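Local atomic coordinates of ATP-dependent RNA helicase HrpB (Escherichia coli, PDB entry 6EUD), a protein that hydrolyses ATP to ADP and phosphate and belongs to the DEAH/RHA group of RNA helicases, binding single-stranded RNA. Residues R300-T305 with L540-A545; D501-R506 with H532-A537; M519-D524 with A549-A554. One frame throughout, in Å; residues are numbered along the deposited sequence.

Interaction 1 (R300-T305 with L540-A545)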
loop_
_atom_site.group_PDB
_atom_site.type_symbol
_atom_site.label_atom_id
_atom_site.label_comp_id
_atom_site.label_asym_id
_atom_site.label_seq_id
_atom_site.Cartn_x
_atom_site.Cartn_y
_atom_site.Cartn_z
ATOM N N ARG A 300 1.585 4.584 -7.712
ATOM C CA ARG A 300 1.574 4.519 -6.264
ATOM C C ARG A 300 0.145 4.566 -5.700
ATOM O O ARG A 300 -0.622 5.508 -5.962
ATOM C CB ARG A 300 2.415 5.648 -5.670
ATOM C CG ARG A 300 2.235 5.809 -4.181
ATOM C CD ARG A 300 3.493 6.352 -3.536
ATOM N NE ARG A 300 4.622 5.441 -3.701
ATOM C CZ ARG A 300 5.849 5.689 -3.257
ATOM N NH1 ARG A 300 6.110 6.827 -2.628
ATOM N NH2 ARG A 300 6.816 4.803 -3.452
ATOM N N PHE A 301 -0.202 3.537 -4.929
ATOM C CA PHE A 301 -1.486 3.495 -4.258
ATOM C C PHE A 301 -1.437 4.341 -3.000
ATOM O O PHE A 301 -0.504 4.220 -2.206
ATOM C CB PHE A 301 -1.873 2.059 -3.921
ATOM C CG PHE A 301 -3.119 1.946 -3.096
ATOM C CD1 PHE A 301 -4.362 2.234 -3.647
ATOM C CD2 PHE A 301 -3.059 1.547 -1.775
ATOM C CE1 PHE A 301 -5.521 2.129 -2.895
ATOM C CE2 PHE A 301 -4.223 1.445 -1.018
ATOM C CZ PHE A 301 -5.454 1.730 -1.588
ATOM N N ASP A 302 -2.447 5.196 -2.838
ATOM C CA ASP A 302 -2.630 6.023 -1.647
ATOM C C ASP A 302 -3.807 5.515 -0.817
ATOM O O ASP A 302 -4.958 5.760 -1.163
ATOM C CB ASP A 302 -2.859 7.487 -2.059
ATOM C CG ASP A 302 -2.921 8.447 -0.869
ATOM O OD1 ASP A 302 -2.927 7.992 0.301
ATOM O OD2 ASP A 302 -2.987 9.678 -1.117
ATOM N N PRO A 303 -3.526 4.819 0.293
ATOM C CA PRO A 303 -4.587 4.231 1.124
ATOM C C PRO A 303 -5.555 5.251 1.694
ATOM O O PRO A 303 -6.673 4.882 2.010
ATOM C CB PRO A 303 -3.818 3.548 2.261
ATOM C CG PRO A 303 -2.511 4.222 2.289
ATOM C CD PRO A 303 -2.194 4.555 0.848
ATOM N N ARG A 304 -5.144 6.505 1.830
ATOM C CA ARG A 304 -6.035 7.505 2.411
ATOM C C ARG A 304 -7.042 8.029 1.391
ATOM O O ARG A 304 -8.133 8.467 1.745
ATOM C CB ARG A 304 -5.224 8.650 3.018
ATOM C CG ARG A 304 -4.461 8.239 4.294
ATOM C CD ARG A 304 -3.517 9.335 4.791
ATOM N NE ARG A 304 -2.726 9.884 3.690
ATOM C CZ ARG A 304 -1.739 9.241 3.069
ATOM N NH1 ARG A 304 -1.392 8.013 3.442
ATOM N NH2 ARG A 304 -1.093 9.828 2.070
ATOM N N THR A 305 -6.689 7.965 0.117
ATOM C CA THR A 305 -7.600 8.416 -0.928
ATOM C C THR A 305 -8.210 7.255 -1.715
ATOM O O THR A 305 -9.182 7.438 -2.435
ATOM C CB THR A 305 -6.892 9.359 -1.924
ATOM O OG1 THR A 305 -5.857 8.648 -2.615
ATOM C CG2 THR A 305 -6.286 10.550 -1.200
ATOM N N LEU A 540 -10.207 9.395 -11.422
ATOM C CA LEU A 540 -9.532 10.527 -10.792
ATOM C C LEU A 540 -8.019 10.472 -10.917
ATOM O O LEU A 540 -7.401 9.446 -10.600
ATOM C CB LEU A 540 -9.884 10.591 -9.307
ATOM C CG LEU A 540 -11.337 10.830 -8.947
ATOM C CD1 LEU A 540 -11.670 10.186 -7.618
ATOM C CD2 LEU A 540 -11.585 12.320 -8.909
ATOM N N LEU A 541 -7.426 11.594 -11.320
ATOM C CA LEU A 541 -5.970 11.710 -11.399
ATOM C C LEU A 541 -5.405 12.553 -10.255
ATOM O O LEU A 541 -5.468 13.782 -10.279
ATOM C CB LEU A 541 -5.554 12.304 -12.748
ATOM C CG LEU A 541 -4.043 12.501 -12.936
ATOM C CD1 LEU A 541 -3.266 11.206 -12.656
ATOM C CD2 LEU A 541 -3.739 13.023 -14.340
ATOM N N GLN A 542 -4.849 11.879 -9.259
ATOM C CA GLN A 542 -4.266 12.534 -8.092
ATOM C C GLN A 542 -2.926 13.152 -8.448
ATOM O O GLN A 542 -2.020 12.439 -8.880
ATOM C CB GLN A 542 -4.104 11.522 -6.956
ATOM C CG GLN A 542 -3.719 12.100 -5.625
ATOM C CD GLN A 542 -3.920 11.105 -4.489
ATOM O OE1 GLN A 542 -4.721 10.174 -4.593
ATOM N NE2 GLN A 542 -3.181 11.292 -3.402
ATOM N N GLY A 543 -2.818 14.474 -8.282
ATOM C CA GLY A 543 -1.589 15.211 -8.552
ATOM C C GLY A 543 -0.378 14.583 -7.888
ATOM O O GLY A 543 0.560 14.155 -8.560
ATOM N N SER A 544 -0.403 14.533 -6.561
ATOM C CA SER A 544 0.511 13.683 -5.811
ATOM C C SER A 544 0.035 13.615 -4.362
ATOM O O SER A 544 -1.154 13.781 -4.099
ATOM C CB SER A 544 1.953 14.192 -5.894
ATOM O OG SER A 544 2.875 13.120 -5.774
ATOM N N ALA A 545 0.975 13.405 -3.438
ATOM C CA ALA A 545 0.703 13.119 -2.021
ATOM C C ALA A 545 -0.412 13.949 -1.388
ATOM O O ALA A 545 -1.077 13.489 -0.463
ATOM C CB ALA A 545 1.984 13.295 -1.215
#
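Gln542 reaches across to Asp302 and Thr305 and presents one end of its carboxamide to each. Its CB lies 4.1 Å from Ala549 CB, and the extended chain, with CG anti to the backbone N (chi1 -171°), carries the amide outward; CG passes 3.4 Å from Ser544 O. At the end both polar atoms are used. OE1 accepts from the Thr305 OG1 hydroxyl at 2.7 Å, in the carbonyl plane and on a lone pair, while OG1 is also bonded to Leu307 N. NE2 donates in the amide plane to the anti lone pair of Asp302 OD2 at 2.8 Å, nearly straight at 165°, and more loosely to Ser544 O at 3.3 Å. Three partners, one on OE1 and two on NE2, thus fix the flip of a buried amide. On the other carboxylate oxygen, Asp302 OD1 receives Arg304 N from above its plane and faces the Arg304 guanidinium, a charge contact to which no N-H points. The OD1 to Arg304 N bond is an Asx turn, here starting the bend between strands 287-302 and 307-314, a β-hairpin consistent with the one that extends from the second RecA-like domain of DEAH/RHA helicases.

Interaction 2 (D501-R506 with H532-A537). With EDO (1,2-ethanediol), chain C.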
loop_
_atom_site.group_PDB
_atom_site.type_symbol
_atom_site.label_atom_id
_atom_site.label_comp_id
_atom_site.label_asym_id
_atom_site.label_seq_id
_atom_site.Cartn_x
_atom_site.Cartn_y
_atom_site.Cartn_z
ATOM N N ASP A 501 -17.617 6.565 -2.289
ATOM C CA ASP A 501 -16.572 7.423 -1.741
ATOM C C ASP A 501 -16.109 8.482 -2.746
ATOM O O ASP A 501 -15.345 9.388 -2.390
ATOM C CB ASP A 501 -15.374 6.577 -1.311
ATOM C CG ASP A 501 -14.881 5.667 -2.427
ATOM O OD1 ASP A 501 -15.718 5.207 -3.223
ATOM O OD2 ASP A 501 -13.671 5.395 -2.526
ATOM N N ARG A 502 -16.544 8.355 -4.002
ATOM C CA ARG A 502 -16.126 9.314 -5.021
ATOM C C ARG A 502 -17.284 10.161 -5.521
ATOM O O ARG A 502 -17.171 10.812 -6.550
ATOM C CB ARG A 502 -15.452 8.595 -6.181
ATOM C CG ARG A 502 -14.245 7.829 -5.731
ATOM C CD ARG A 502 -13.571 7.118 -6.871
ATOM N NE ARG A 502 -12.456 6.321 -6.379
ATOM C CZ ARG A 502 -11.781 5.463 -7.129
ATOM N NH1 ARG A 502 -12.118 5.277 -8.402
ATOM N NH2 ARG A 502 -10.777 4.786 -6.604
ATOM N N ILE A 503 -18.395 10.140 -4.792
ATOM C CA ILE A 503 -19.444 11.143 -4.944
ATOM C C ILE A 503 -18.877 12.526 -4.643
ATOM O O ILE A 503 -18.221 12.721 -3.621
ATOM C CB ILE A 503 -20.604 10.862 -4.009
ATOM C CG1 ILE A 503 -21.336 9.596 -4.467
ATOM C CG2 ILE A 503 -21.517 12.075 -3.931
ATOM C CD1 ILE A 503 -22.392 9.097 -3.496
ATOM N N ALA A 504 -19.112 13.484 -5.530
ATOM C CA ALA A 504 -18.476 14.793 -5.399
ATOM C C ALA A 504 -19.479 15.934 -5.251
ATOM O O ALA A 504 -20.469 16.012 -5.983
ATOM C CB ALA A 504 -17.593 15.042 -6.573
ATOM N N ARG A 505 -19.222 16.817 -4.292
ATOM C CA ARG A 505 -20.057 18.000 -4.113
ATOM C C ARG A 505 -19.226 19.252 -4.347
ATOM O O ARG A 505 -18.037 19.308 -3.994
ATOM C CB ARG A 505 -20.686 18.024 -2.729
ATOM C CG ARG A 505 -21.474 19.287 -2.440
ATOM C CD ARG A 505 -21.760 19.423 -0.960
ATOM N NE ARG A 505 -22.233 20.762 -0.636
ATOM C CZ ARG A 505 -23.512 21.109 -0.557
ATOM N NH1 ARG A 505 -24.464 20.206 -0.752
ATOM N NH2 ARG A 505 -23.836 22.358 -0.262
ATOM N N ARG A 506 -19.846 20.243 -4.984
ATOM C CA ARG A 506 -19.169 21.503 -5.268
ATOM C C ARG A 506 -18.935 22.239 -3.960
ATOM O O ARG A 506 -19.801 22.261 -3.078
ATOM C CB ARG A 506 -19.981 22.367 -6.241
ATOM C CG ARG A 506 -19.195 23.558 -6.793
ATOM C CD ARG A 506 -20.028 24.442 -7.721
ATOM N NE ARG A 506 -20.975 25.273 -6.989
ATOM C CZ ARG A 506 -20.700 26.490 -6.521
ATOM N NH1 ARG A 506 -19.497 27.026 -6.702
ATOM N NH2 ARG A 506 -21.632 27.172 -5.867
ATOM N N HIS A 532 -22.526 21.875 -12.418
ATOM C CA HIS A 532 -23.415 21.144 -11.524
ATOM C C HIS A 532 -22.814 20.922 -10.151
ATOM O O HIS A 532 -21.594 20.829 -9.997
ATOM C CB HIS A 532 -23.796 19.802 -12.143
ATOM C CG HIS A 532 -24.481 19.932 -13.463
ATOM N ND1 HIS A 532 -25.834 20.173 -13.577
ATOM C CD2 HIS A 532 -23.998 19.881 -14.726
ATOM C CE1 HIS A 532 -26.155 20.252 -14.857
ATOM N NE2 HIS A 532 -25.059 20.078 -15.574
ATOM N N GLU A 533 -23.684 20.807 -9.154
ATOM C CA GLU A 533 -23.243 20.695 -7.770
ATOM C C GLU A 533 -22.901 19.277 -7.322
ATOM O O GLU A 533 -21.998 19.075 -6.493
ATOM C CB GLU A 533 -24.310 21.255 -6.842
ATOM C CG GLU A 533 -23.906 21.228 -5.392
ATOM C CD GLU A 533 -24.967 21.813 -4.514
ATOM O OE1 GLU A 533 -25.977 22.286 -5.083
ATOM O OE2 GLU A 533 -24.799 21.798 -3.273
ATOM N N TRP A 534 -23.619 18.290 -7.837
ATOM C CA TRP A 534 -23.361 16.917 -7.407
ATOM C C TRP A 534 -22.948 15.995 -8.545
ATOM O O TRP A 534 -23.643 15.899 -9.556
ATOM C CB TRP A 534 -24.586 16.352 -6.709
ATOM C CG TRP A 534 -24.783 16.919 -5.372
ATOM C CD1 TRP A 534 -25.486 18.039 -5.059
ATOM C CD2 TRP A 534 -24.274 16.398 -4.137
ATOM N NE1 TRP A 534 -25.448 18.253 -3.703
ATOM C CE2 TRP A 534 -24.711 17.258 -3.113
ATOM C CE3 TRP A 534 -23.497 15.287 -3.800
ATOM C CZ2 TRP A 534 -24.400 17.044 -1.772
ATOM C CZ3 TRP A 534 -23.186 15.075 -2.460
ATOM C CH2 TRP A 534 -23.637 15.952 -1.466
ATOM N N LEU A 535 -21.812 15.325 -8.369
ATOM C CA LEU A 535 -21.300 14.388 -9.362
ATOM C C LEU A 535 -20.927 13.059 -8.731
ATOM O O LEU A 535 -20.845 12.944 -7.515
ATOM C CB LEU A 535 -20.072 14.954 -10.070
ATOM C CG LEU A 535 -20.159 16.357 -10.668
ATOM C CD1 LEU A 535 -18.769 16.814 -11.121
ATOM C CD2 LEU A 535 -21.181 16.393 -11.818
ATOM N N ILE A 536 -20.716 12.050 -9.569
ATOM C CA ILE A 536 -19.997 10.853 -9.145
ATOM C C ILE A 536 -18.775 10.790 -10.039
ATOM O O ILE A 536 -18.920 10.781 -11.257
ATOM C CB ILE A 536 -20.821 9.555 -9.290
ATOM C CG1 ILE A 536 -22.189 9.692 -8.623
ATOM C CG2 ILE A 536 -20.058 8.408 -8.655
ATOM C CD1 ILE A 536 -23.010 8.466 -8.708
ATOM N N ALA A 537 -17.582 10.787 -9.458
ATOM C CA ALA A 537 -16.361 10.812 -10.258
ATOM C C ALA A 537 -15.554 9.537 -10.085
ATOM O O ALA A 537 -14.642 9.485 -9.263
ATOM C CB ALA A 537 -15.509 12.024 -9.899
HETATM C C1 EDO C . -13.548 3.969 1.180
HETATM O O1 EDO C . -12.547 2.984 1.123
HETATM C C2 EDO C . -12.917 5.371 1.172
HETATM O O2 EDO C . -12.172 5.617 -0.036
#
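The Glu533 carboxylate sits over a face of the Arg505 guanidinium instead of at its edge. OE2 lies 3.0 Å from Arg505 NH1 but well out of the guanidinium plane, so this salt bridge rests on charge, with no N-H aimed at the oxygen; the two flat groups are 76° apart. Arg505 is extended from CG to NE and runs across the Trp534 indole. Its CB stands over the six-membered ring, 3.8 Å from the centroid and 8° off the normal, a CH-pi contact, and the guanidinium then turns an edge to Trp534 CZ2, 3.3 Å from NH1. At the edge of the same indole, Ile503 CG2 packs on CZ3 at 3.7 Å. Ile503, Arg505, Trp534 and Ile536 share this side of the sheet; Ala504 and Leu535 face the other. Beneath them an antiparallel ladder joins the backbones. Ala504 and Leu535 are bonded both ways, Ala504 N to Leu535 O at 2.7 Å, and flanking bonds run from Ala537 N to Arg502 O and from Arg506 N to Glu533 O. Strand 503-506 is also paired with strand 512-515, and strand 534-542 with 554-556. Leu596 of strand 596-602 packs on both Arg505 and Trp534, Val598 of that strand touches Trp534, and Tyr513 lies against Ala504 and Leu535 on the opposite side.

Interaction 3 (M519-D524 with A549-A554); sequences MGAMLD and ARILLA
Leu523 lays its CD1 methyl against the flank of Ile551, 3.6 Å from CB, the two side chains crossing at about a right angle. The same methyl comes 3.3 Å from Ile551 O. CG of Leu523 is turned away from its own backbone N (chi1 -157°), which swings the branch toward the neighbouring strand. Ile551 is gripped from a second direction: its CG1 branch points along the sheet to Ala521, whose CB is 3.7 Å from both CG1 and CD1. Further back along the strands, Met519 bends at its last torsion and puts its CE methyl on Ala549 CB at 3.9 Å. The backbones run parallel, though the short strands diverge by 50°. Gly520 O takes the N-H of Ala549, Met522 N donates to Ala549 O at 2.6 Å, and Met522 O accepts Ile551 N at 2.8 Å. Met522 therefore bonds to the residues before and after its partner Arg550, the parallel pattern. Ala521 and Ala549 project to one side of the sheet, Met522 and Arg550 to the other, where the Arg550 CG methylene passes Met522 O. Strand 520-522 is flanked on its other edge by strand 512-515, and Tyr513 meets both Ala521 and Ile551. Strand 548-552 pairs antiparallel with 534-542, whose Ala537 and Leu540 pack on Ile551, before the chain turns a corner at Leu553; Leu307 of strand 307-314 closes over Met519 and Ala549.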
loop_
_atom_site.group_PDB
_atom_site.type_symbol
_atom_site.label_atom_id
_atom_site.label_comp_id
_atom_site.label_asym_id
_atom_site.label_seq_id
_atom_site.Cartn_x
_atom_site.Cartn_y
_atom_site.Cartn_z
ATOM N N MET A 519 -11.585 13.978 0.421
ATOM C CA MET A 519 -10.505 14.585 -0.347
ATOM C C MET A 519 -11.029 15.612 -1.351
ATOM O O MET A 519 -12.232 15.686 -1.626
ATOM C CB MET A 519 -9.728 13.520 -1.090
ATOM C CG MET A 519 -10.499 13.040 -2.309
ATOM S SD MET A 519 -9.616 11.884 -3.353
ATOM C CE MET A 519 -8.066 12.753 -3.648
ATOM N N GLY A 520 -10.104 16.378 -1.921
ATOM C CA GLY A 520 -10.441 17.404 -2.890
ATOM C C GLY A 520 -10.319 16.941 -4.328
ATOM O O GLY A 520 -9.351 16.278 -4.715
ATOM N N ALA A 521 -11.316 17.301 -5.124
ATOM C CA ALA A 521 -11.354 16.921 -6.529
ATOM C C ALA A 521 -11.562 18.158 -7.381
ATOM O O ALA A 521 -12.418 18.999 -7.081
ATOM C CB ALA A 521 -12.459 15.896 -6.788
ATOM N N MET A 522 -10.785 18.262 -8.451
ATOM C CA MET A 522 -10.811 19.459 -9.268
ATOM C C MET A 522 -11.281 19.199 -10.684
ATOM O O MET A 522 -10.811 18.277 -11.356
ATOM C CB MET A 522 -9.425 20.100 -9.309
ATOM C CG MET A 522 -8.935 20.545 -7.946
ATOM S SD MET A 522 -10.060 21.710 -7.156
ATOM C CE MET A 522 -9.931 23.135 -8.229
ATOM N N LEU A 523 -12.193 20.043 -11.138
ATOM C CA LEU A 523 -12.562 20.059 -12.539
ATOM C C LEU A 523 -12.322 21.464 -13.118
ATOM O O LEU A 523 -12.385 22.465 -12.392
ATOM C CB LEU A 523 -14.017 19.628 -12.691
ATOM C CG LEU A 523 -14.491 19.065 -14.024
ATOM C CD1 LEU A 523 -13.659 17.859 -14.414
ATOM C CD2 LEU A 523 -15.950 18.690 -13.884
ATOM N N ASP A 524 -12.011 21.531 -14.411
ATOM C CA ASP A 524 -11.853 22.807 -15.107
ATOM C C ASP A 524 -13.085 23.677 -14.893
ATOM O O ASP A 524 -14.215 23.207 -15.008
ATOM C CB ASP A 524 -11.618 22.590 -16.605
ATOM C CG ASP A 524 -11.274 23.880 -17.340
ATOM O OD1 ASP A 524 -10.067 24.127 -17.550
ATOM O OD2 ASP A 524 -12.194 24.646 -17.712
ATOM N N ALA A 549 -7.149 15.756 -6.334
ATOM C CA ALA A 549 -7.109 15.028 -7.595
ATOM C C ALA A 549 -7.908 15.731 -8.685
ATOM O O ALA A 549 -8.849 16.474 -8.398
ATOM C CB ALA A 549 -7.630 13.614 -7.393
ATOM N N ARG A 550 -7.521 15.505 -9.937
ATOM C CA ARG A 550 -8.291 16.008 -11.059
ATOM C C ARG A 550 -9.381 14.998 -11.448
ATOM O O ARG A 550 -9.178 13.781 -11.408
ATOM C CB ARG A 550 -7.380 16.302 -12.252
ATOM C CG ARG A 550 -8.053 17.108 -13.340
ATOM C CD ARG A 550 -7.054 17.574 -14.385
ATOM N NE ARG A 550 -6.637 16.487 -15.263
ATOM C CZ ARG A 550 -6.379 16.637 -16.558
ATOM N NH1 ARG A 550 -6.482 17.836 -17.120
ATOM N NH2 ARG A 550 -6.008 15.594 -17.292
ATOM N N ILE A 551 -10.543 15.510 -11.821
ATOM C CA ILE A 551 -11.638 14.660 -12.256
ATOM C C ILE A 551 -11.506 14.386 -13.747
ATOM O O ILE A 551 -11.491 15.316 -14.542
ATOM C CB ILE A 551 -12.991 15.313 -11.929
ATOM C CG1 ILE A 551 -13.146 15.438 -10.407
ATOM C CG2 ILE A 551 -14.133 14.516 -12.519
ATOM C CD1 ILE A 551 -14.345 16.256 -9.983
ATOM N N LEU A 552 -11.392 13.108 -14.113
ATOM C CA LEU A 552 -11.166 12.719 -15.507
ATOM C C LEU A 552 -12.456 12.260 -16.174
ATOM O O LEU A 552 -12.736 12.646 -17.309
ATOM C CB LEU A 552 -10.112 11.616 -15.594
ATOM C CG LEU A 552 -8.715 11.876 -15.028
ATOM C CD1 LEU A 552 -7.874 10.636 -15.198
ATOM C CD2 LEU A 552 -8.046 13.083 -15.708
ATOM N N LEU A 553 -13.224 11.420 -15.474
ATOM C CA LEU A 553 -14.544 10.984 -15.940
ATOM C C LEU A 553 -15.549 11.080 -14.809
ATOM O O LEU A 553 -15.321 10.550 -13.712
ATOM C CB LEU A 553 -14.507 9.550 -16.476
ATOM C CG LEU A 553 -14.056 9.347 -17.917
ATOM C CD1 LEU A 553 -14.112 7.860 -18.250
ATOM C CD2 LEU A 553 -14.898 10.173 -18.873
ATOM N N ALA A 554 -16.664 11.755 -15.062
ATOM C CA ALA A 554 -17.668 11.931 -14.016
ATOM C C ALA A 554 -19.062 11.964 -14.597
ATOM O O ALA A 554 -19.258 12.209 -15.798
ATOM C CB ALA A 554 -17.409 13.199 -13.215
#

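Overall arrangement
Interactions 2 and 3 belong to one small barrel-like sheet, their centres about 9 Å apart. The antiparallel pairing of 503-506 with 534-542 and the parallel pairing of 520-522 with 548-552 match the strand order of an OB fold, and Ala537 CB meets Ile551 CG2 at 3.9 Å between them. Interaction 1, whose centre is about 12 Å from that of interaction 3 and 17 Å from that of interaction 2, docks the hairpin of the second helicase domain onto this barrel. Thr305 CG2 touches Met519 CE at 3.7 Å, and Leu540 CD1 lies 3.7 Å from Arg502 CD. All three contacts lie away from the predicted ATP site and the DEFH box.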